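PDB 1Z21: Yop proteins translocation protein H from Yersinia pestis, which may regulate assembly of the type III secretion injectisome by controlling secretion or polymerisation of the needle subunit YscF, and is involved in pathogenesis. Local coordinates for residues 30-35 with 74-79. Residues are numbered along the deposited sequence; the frame is centred on the assembly and turned at random.
Sequences VLATPV and EAILLQ
Two torsions of Ile76 spread its branches over helix 25-43. With chi1 at -69°, CG1 lies beside the backbone N and CG2 points anti to it; chi2 then carries CD1 toward Leu31 and Ala32, while CG2 is left for Val35. CD1 comes end-on to the backbone turn, 3.9 Å from Leu31 CB and 4.0 Å from Ala32 N, so the methyl meets main chain as much as side chain. Ile76 CG2 sits against the isopropyl group of Val35, nearest at 3.7 Å to CG1, and the two side chains cross at about a right angle. One turn further along helix 71-82, Gln79 passes over the Ala32 methyl: its CG is 3.6 Å from Ala32 CB. The small side chain of Ala32 probably helps bring the backbones to 5.5 Å between Ala32 CA and Ile76 CA. This is helix-on-helix packing within the five-helix core domain of YopR, a domain that resembles one in YopN; the local axes are 9.0 Å apart at closest approach and cross at -75°. Helix 25-43 is kinked where Pro34, which has no N-H to give, and Val35 lack the amide bond to the preceding turn. Beyond its aliphatic contact, the bent chain of Gln79 (chi2 64°) leads to an amide whose NE2 donates to Glu29 OE1, again on helix 25-43. Arg10 NH2 of helix 6-19 hydrogen-bonds to Leu31 O, and Trp14 of the same helix touches both Leu31 and Ile76; Val35 also packs on Leu63 and Phe66 of helix 52-66.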
loop_
_atom_site.group_PDB
_atom_site.type_symbol
_atom_site.label_atom_id
_atom_site.label_comp_id
_atom_site.label_asym_id
_atom_site.label_seq_id
_atom_site.Cartn_x
_atom_site.Cartn_y
_atom_site.Cartn_z
ATOM N N VAL A 30 6.185 9.182 -1.451
ATOM C CA VAL A 30 7.279 8.808 -0.547
ATOM C C VAL A 30 6.833 7.713 0.450
ATOM O O VAL A 30 7.518 6.695 0.638
ATOM C CB VAL A 30 7.844 10.040 0.223
ATOM C CG1 VAL A 30 8.982 9.606 1.126
ATOM C CG2 VAL A 30 8.331 11.100 -0.745
ATOM N N LEU A 31 5.668 7.908 1.068
ATOM C CA LEU A 31 5.110 6.915 1.995
ATOM C C LEU A 31 4.923 5.553 1.330
ATOM O O LEU A 31 5.204 4.513 1.935
ATOM C CB LEU A 31 3.776 7.404 2.550
ATOM C CG LEU A 31 3.878 8.375 3.742
ATOM C CD1 LEU A 31 2.587 9.174 3.963
ATOM C CD2 LEU A 31 4.237 7.634 4.990
ATOM N N ALA A 32 4.468 5.571 0.086
ATOM C CA ALA A 32 4.105 4.343 -0.623
ATOM C C ALA A 32 5.312 3.608 -1.172
ATOM O O ALA A 32 5.223 2.433 -1.482
ATOM C CB ALA A 32 3.148 4.650 -1.746
ATOM N N THR A 33 6.442 4.300 -1.266
ATOM C CA THR A 33 7.614 3.758 -1.938
ATOM C C THR A 33 8.082 2.427 -1.354
ATOM O O THR A 33 8.106 1.453 -2.093
ATOM C CB THR A 33 8.757 4.809 -1.991
ATOM O OG1 THR A 33 8.398 5.831 -2.923
ATOM C CG2 THR A 33 10.039 4.200 -2.555
ATOM N N PRO A 34 8.435 2.350 -0.065
ATOM C CA PRO A 34 8.895 1.078 0.500
ATOM C C PRO A 34 7.810 -0.006 0.476
ATOM O O PRO A 34 8.146 -1.189 0.415
ATOM C CB PRO A 34 9.272 1.440 1.943
ATOM C CG PRO A 34 8.497 2.662 2.245
ATOM C CD PRO A 34 8.434 3.410 0.958
ATOM N N VAL A 35 6.538 0.393 0.506
ATOM C CA VAL A 35 5.454 -0.581 0.525
ATOM C C VAL A 35 5.329 -1.231 -0.836
ATOM O O VAL A 35 5.198 -2.448 -0.927
ATOM C CB VAL A 35 4.119 0.050 0.939
ATOM C CG1 VAL A 35 3.057 -1.026 1.107
ATOM C CG2 VAL A 35 4.298 0.847 2.239
ATOM N N GLU A 74 -5.777 2.291 2.873
ATOM C CA GLU A 74 -6.498 2.669 1.662
ATOM C C GLU A 74 -5.693 3.657 0.827
ATOM O O GLU A 74 -5.552 3.479 -0.363
ATOM C CB GLU A 74 -7.855 3.268 2.018
ATOM C CG GLU A 74 -8.833 2.241 2.573
ATOM C CD GLU A 74 -10.037 2.865 3.250
ATOM O OE1 GLU A 74 -10.062 4.097 3.447
ATOM O OE2 GLU A 74 -10.959 2.104 3.592
ATOM N N ALA A 75 -5.127 4.670 1.476
ATOM C CA ALA A 75 -4.293 5.649 0.774
ATOM C C ALA A 75 -3.044 5.020 0.188
ATOM O O ALA A 75 -2.684 5.287 -0.955
ATOM C CB ALA A 75 -3.914 6.777 1.721
ATOM N N ILE A 76 -2.366 4.200 0.984
ATOM C CA ILE A 76 -1.175 3.506 0.533
ATOM C C ILE A 76 -1.479 2.612 -0.669
ATOM O O ILE A 76 -0.780 2.669 -1.662
ATOM C CB ILE A 76 -0.521 2.711 1.690
ATOM C CG1 ILE A 76 0.088 3.677 2.729
ATOM C CG2 ILE A 76 0.519 1.717 1.162
ATOM C CD1 ILE A 76 1.352 4.409 2.289
ATOM N N LEU A 77 -2.530 1.807 -0.580
ATOM C CA LEU A 77 -2.893 0.871 -1.648
ATOM C C LEU A 77 -3.142 1.596 -2.971
ATOM O O LEU A 77 -2.624 1.195 -4.004
ATOM C CB LEU A 77 -4.127 0.023 -1.249
ATOM C CG LEU A 77 -3.844 -1.118 -0.254
ATOM C CD1 LEU A 77 -5.154 -1.702 0.266
ATOM C CD2 LEU A 77 -2.986 -2.178 -0.895
ATOM N N LEU A 78 -3.913 2.675 -2.911
ATOM C CA LEU A 78 -4.216 3.489 -4.081
ATOM C C LEU A 78 -2.935 4.098 -4.650
ATOM O O LEU A 78 -2.721 4.074 -5.854
ATOM C CB LEU A 78 -5.254 4.563 -3.739
ATOM C CG LEU A 78 -6.651 3.962 -3.519
ATOM C CD1 LEU A 78 -7.611 4.932 -2.870
ATOM C CD2 LEU A 78 -7.228 3.469 -4.815
ATOM N N GLN A 79 -2.055 4.585 -3.787
ATOM C CA GLN A 79 -0.813 5.185 -4.276
ATOM C C GLN A 79 0.144 4.145 -4.864
ATOM O O GLN A 79 0.781 4.399 -5.869
ATOM C CB GLN A 79 -0.141 6.019 -3.185
ATOM C CG GLN A 79 1.092 6.803 -3.686
ATOM C CD GLN A 79 0.750 7.845 -4.743
ATOM O OE1 GLN A 79 -0.342 8.431 -4.722
ATOM N NE2 GLN A 79 1.688 8.093 -5.664
#